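Local coordinates for protein glucuronan lyase A (Trichoderma reesei, PDB 2ZZJ) that probably cleaves beta-1,4-linked glucuronan within its chain as a calcium-binding polysaccharide lyase with a beta-jelly-roll fold, at residues 120-132 with 179-191. Residues are numbered along the deposited sequence; the frame is centred on the assembly and turned at random.
Sequences YSRYVNGHYRQPN and EEYNVATTVDDDS
In this beta-jelly roll, the link that runs from strand 175-183 of one antiparallel sheet to strand 192-197 of the other passes along strand 118-126, and Tyr123 and Asn125 both touch it. Tyr123 reaches back to the outgoing strand: its OH donates to Glu180 OE1 at 2.7 Å, arriving from above the carboxylate plane, which stands 84° from the ring. With CG set between the backbone N and the carbonyl carbon (chi1 52°), the ring lies beside Ala184 and its OH packs on Val183 CG1. Arg140 and His178 hold the other oxygen, Glu180 OE2, so a carboxylate suits this junction. A leucine in place of Tyr123 would probably leave Glu180 OE1 without this donor and open a gap beside Val183. Asn125 supplies an amide whose ND2 meets Ala184 O at 2.8 Å in a nearly straight bond (169°), while its CB rests 3.6 Å from the small Ala184 CB. The backbones themselves are joined largely through water: one molecule links Val124 N to Thr185 O, and a second accepts from Gly126 N and lies within hydrogen-bonding distance of Thr186 O. Direct pairing comes at Gly126 O, which accepts from Asp188 N at 3.0 Å; the backbone angles of Gly126 would jam a CB against the preceding carbonyl. Beyond it, His127 suits a carboxylate partner: ND1 donates near its ring plane to the syn side of Asp188 OD1 at 2.8 Å, and a water joins that oxygen to His127 O. Arg129, long enough to cross the gap and bent at chi3, extends NH2 to the anti side of Asp189 OD2 in a 3.0 Å salt bridge, an oxygen shared with Arg96. Asp189 OD1 meanwhile takes both Ser191 N and OG, closing an Asx turn in a sheet-to-sheet connection of the jelly-roll sandwich.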
# COMPACT_ATOMS: atom_id res chain seq x y z
N TYR A 120 -6.91 -4.33 -6.12
CA TYR A 120 -6.66 -3.31 -7.13
C TYR A 120 -5.28 -2.67 -6.93
O TYR A 120 -4.80 -2.56 -5.80
CB TYR A 120 -7.66 -2.18 -6.93
CG TYR A 120 -9.01 -2.36 -7.58
CD1 TYR A 120 -9.53 -1.35 -8.39
CD2 TYR A 120 -9.76 -3.52 -7.35
CE1 TYR A 120 -10.78 -1.49 -9.00
CE2 TYR A 120 -11.04 -3.66 -7.96
CZ TYR A 120 -11.52 -2.64 -8.78
OH TYR A 120 -12.77 -2.77 -9.38
N SER A 121 -4.67 -2.17 -8.00
CA SER A 121 -3.51 -1.30 -7.82
C SER A 121 -3.53 -0.22 -8.87
O SER A 121 -4.47 -0.17 -9.67
CB SER A 121 -2.17 -2.06 -7.80
OG SER A 121 -1.12 -1.20 -7.34
N ARG A 122 -2.52 0.64 -8.86
CA ARG A 122 -2.43 1.71 -9.85
C ARG A 122 -1.02 2.21 -9.87
O ARG A 122 -0.24 1.90 -8.98
CB ARG A 122 -3.33 2.87 -9.44
CG ARG A 122 -2.85 3.59 -8.23
CD ARG A 122 -3.81 4.67 -7.77
NE ARG A 122 -3.07 5.77 -7.19
CZ ARG A 122 -3.58 6.97 -6.90
NH1 ARG A 122 -2.82 7.91 -6.38
NH2 ARG A 122 -4.87 7.23 -7.15
N TYR A 123 -0.67 2.97 -10.91
CA TYR A 123 0.52 3.79 -10.87
C TYR A 123 0.11 5.15 -11.44
O TYR A 123 -0.95 5.27 -12.08
CB TYR A 123 1.68 3.18 -11.66
CG TYR A 123 1.35 2.77 -13.10
CD1 TYR A 123 1.53 3.67 -14.17
CD2 TYR A 123 0.89 1.51 -13.39
CE1 TYR A 123 1.23 3.29 -15.51
CE2 TYR A 123 0.59 1.12 -14.70
CZ TYR A 123 0.76 2.02 -15.77
OH TYR A 123 0.46 1.60 -17.07
N VAL A 124 0.96 6.14 -11.18
CA VAL A 124 0.73 7.53 -11.58
C VAL A 124 1.90 7.99 -12.43
O VAL A 124 3.06 7.71 -12.12
CB VAL A 124 0.56 8.42 -10.33
CG1 VAL A 124 0.34 9.86 -10.69
CG2 VAL A 124 -0.64 7.94 -9.52
N ASN A 125 1.61 8.71 -13.51
CA ASN A 125 2.68 9.35 -14.28
C ASN A 125 2.22 10.72 -14.77
O ASN A 125 1.03 11.06 -14.69
CB ASN A 125 3.15 8.46 -15.44
CG ASN A 125 2.02 8.12 -16.39
OD1 ASN A 125 1.20 8.98 -16.71
ND2 ASN A 125 1.98 6.87 -16.85
N GLY A 126 3.16 11.50 -15.26
CA GLY A 126 2.91 12.89 -15.56
C GLY A 126 3.85 13.74 -14.73
O GLY A 126 4.93 13.29 -14.37
N HIS A 127 3.42 14.96 -14.44
CA HIS A 127 4.28 16.04 -13.91
C HIS A 127 3.76 16.58 -12.55
O HIS A 127 4.54 16.83 -11.63
CB HIS A 127 4.42 17.21 -14.94
CG HIS A 127 5.38 18.27 -14.51
ND1 HIS A 127 6.74 18.05 -14.35
CD2 HIS A 127 5.18 19.58 -14.18
CE1 HIS A 127 7.33 19.16 -13.96
NE2 HIS A 127 6.41 20.10 -13.84
N TYR A 128 2.46 16.75 -12.44
CA TYR A 128 1.84 17.19 -11.18
C TYR A 128 2.65 18.25 -10.43
O TYR A 128 2.87 18.17 -9.21
CB TYR A 128 1.60 15.99 -10.26
CG TYR A 128 0.48 16.16 -9.24
CD1 TYR A 128 -0.84 16.35 -9.65
CD2 TYR A 128 0.73 16.09 -7.86
CE1 TYR A 128 -1.88 16.47 -8.72
CE2 TYR A 128 -0.31 16.20 -6.93
CZ TYR A 128 -1.61 16.40 -7.37
OH TYR A 128 -2.65 16.51 -6.47
N ARG A 129 3.12 19.26 -11.17
CA ARG A 129 3.85 20.36 -10.54
C ARG A 129 3.55 21.62 -11.33
O ARG A 129 3.60 21.60 -12.57
CB ARG A 129 5.35 20.11 -10.55
CG ARG A 129 6.17 21.17 -9.86
CD ARG A 129 7.64 20.84 -9.86
NE ARG A 129 7.93 19.62 -9.11
CZ ARG A 129 8.02 19.56 -7.79
NH1 ARG A 129 7.86 20.64 -7.04
NH2 ARG A 129 8.29 18.40 -7.21
N GLN A 130 3.21 22.70 -10.61
CA GLN A 130 3.02 24.02 -11.24
C GLN A 130 4.27 24.41 -12.05
O GLN A 130 5.39 24.23 -11.58
CB GLN A 130 2.73 25.10 -10.19
CG GLN A 130 1.39 24.92 -9.45
CD GLN A 130 0.16 25.13 -10.34
OE1 GLN A 130 0.28 25.46 -11.53
NE2 GLN A 130 -1.01 24.96 -9.76
N PRO A 131 4.07 24.98 -13.27
CA PRO A 131 2.82 25.45 -13.88
C PRO A 131 2.09 24.43 -14.79
O PRO A 131 1.38 24.84 -15.73
CB PRO A 131 3.30 26.63 -14.73
CG PRO A 131 4.72 26.22 -15.19
CD PRO A 131 5.22 25.18 -14.17
N ASN A 132 2.25 23.13 -14.50
CA ASN A 132 1.54 22.06 -15.23
C ASN A 132 1.20 20.88 -14.31
O ASN A 132 2.04 19.99 -14.09
CB ASN A 132 2.37 21.58 -16.43
CG ASN A 132 1.72 20.43 -17.18
OD1 ASN A 132 0.49 20.30 -17.23
ND2 ASN A 132 2.55 19.58 -17.79
N GLU A 179 1.59 -8.09 -15.39
CA GLU A 179 2.86 -7.52 -15.80
C GLU A 179 2.63 -6.63 -17.00
O GLU A 179 1.82 -6.95 -17.88
CB GLU A 179 3.93 -8.59 -16.02
CG GLU A 179 4.25 -8.94 -17.46
CD GLU A 179 4.78 -10.35 -17.61
OE1 GLU A 179 4.01 -11.20 -18.09
OE2 GLU A 179 5.94 -10.60 -17.21
N GLU A 180 3.28 -5.49 -16.98
CA GLU A 180 3.28 -4.63 -18.14
C GLU A 180 4.61 -3.91 -18.24
O GLU A 180 5.27 -3.64 -17.22
CB GLU A 180 2.08 -3.68 -18.12
CG GLU A 180 2.11 -2.62 -17.06
CD GLU A 180 0.81 -1.83 -17.03
OE1 GLU A 180 0.65 -0.94 -17.88
OE2 GLU A 180 -0.05 -2.10 -16.17
N TYR A 181 5.04 -3.64 -19.48
CA TYR A 181 6.37 -3.12 -19.77
C TYR A 181 6.33 -1.79 -20.53
O TYR A 181 5.29 -1.40 -21.06
CB TYR A 181 7.16 -4.15 -20.57
CG TYR A 181 7.43 -5.38 -19.76
CD1 TYR A 181 8.57 -5.47 -18.94
CD2 TYR A 181 6.52 -6.44 -19.76
CE1 TYR A 181 8.80 -6.61 -18.16
CE2 TYR A 181 6.74 -7.56 -18.99
CZ TYR A 181 7.88 -7.64 -18.19
OH TYR A 181 8.07 -8.78 -17.43
N ASN A 182 7.47 -1.11 -20.58
CA ASN A 182 7.58 0.13 -21.35
C ASN A 182 6.44 1.09 -21.01
O ASN A 182 5.70 1.56 -21.90
CB ASN A 182 7.60 -0.17 -22.86
CG ASN A 182 8.69 -1.17 -23.24
OD1 ASN A 182 9.85 -1.02 -22.86
ND2 ASN A 182 8.31 -2.21 -23.98
N VAL A 183 6.28 1.35 -19.71
CA VAL A 183 5.29 2.30 -19.20
C VAL A 183 5.98 3.24 -18.24
O VAL A 183 7.00 2.88 -17.63
CB VAL A 183 4.10 1.61 -18.47
CG1 VAL A 183 3.12 1.03 -19.45
CG2 VAL A 183 4.58 0.55 -17.47
N ALA A 184 5.43 4.45 -18.11
CA ALA A 184 5.88 5.40 -17.11
C ALA A 184 5.17 5.09 -15.78
O ALA A 184 3.93 5.14 -15.70
CB ALA A 184 5.56 6.83 -17.54
N THR A 185 5.95 4.80 -14.74
CA THR A 185 5.39 4.34 -13.45
C THR A 185 5.45 5.36 -12.28
O THR A 185 5.00 5.05 -11.16
CB THR A 185 6.13 3.09 -12.99
OG1 THR A 185 7.54 3.35 -12.97
CG2 THR A 185 5.79 1.90 -13.88
N THR A 186 6.06 6.53 -12.50
CA THR A 186 6.10 7.60 -11.50
C THR A 186 6.14 8.96 -12.21
O THR A 186 6.33 9.02 -13.43
CB THR A 186 7.28 7.46 -10.47
OG1 THR A 186 7.07 8.31 -9.33
CG2 THR A 186 8.66 7.74 -11.09
N VAL A 187 5.96 10.03 -11.44
CA VAL A 187 6.03 11.40 -11.96
C VAL A 187 7.47 11.79 -12.30
O VAL A 187 8.43 11.20 -11.78
CB VAL A 187 5.36 12.45 -11.00
CG1 VAL A 187 3.85 12.23 -10.92
CG2 VAL A 187 5.97 12.43 -9.62
N ASP A 188 7.63 12.78 -13.18
CA ASP A 188 8.96 13.15 -13.66
C ASP A 188 9.77 14.07 -12.73
O ASP A 188 10.25 15.12 -13.17
CB ASP A 188 8.90 13.69 -15.11
CG ASP A 188 8.08 14.99 -15.24
OD1 ASP A 188 7.39 15.37 -14.27
OD2 ASP A 188 8.14 15.64 -16.33
N ASP A 189 9.93 13.67 -11.47
CA ASP A 189 10.89 14.31 -10.54
C ASP A 189 11.68 13.29 -9.67
O ASP A 189 11.57 12.08 -9.88
CB ASP A 189 10.22 15.38 -9.67
CG ASP A 189 9.29 14.80 -8.61
OD1 ASP A 189 9.47 13.61 -8.21
OD2 ASP A 189 8.40 15.56 -8.16
N ASP A 190 12.46 13.79 -8.71
CA ASP A 190 13.36 12.94 -7.90
C ASP A 190 12.98 12.92 -6.41
O ASP A 190 13.82 12.72 -5.54
CB ASP A 190 14.82 13.37 -8.08
CG ASP A 190 15.26 13.45 -9.53
OD1 ASP A 190 14.89 12.58 -10.35
OD2 ASP A 190 16.00 14.40 -9.87
N SER A 191 11.69 13.13 -6.11
CA SER A 191 11.20 13.00 -4.74
C SER A 191 11.48 11.57 -4.25
O SER A 191 11.51 10.65 -5.06
CB SER A 191 9.67 13.25 -4.68
OG SER A 191 9.22 14.25 -5.60
O HOH W 1 3.10 5.05 -9.45
O HOH W 2 5.69 10.44 -15.99
O HOH W 3 6.99 16.05 -11.67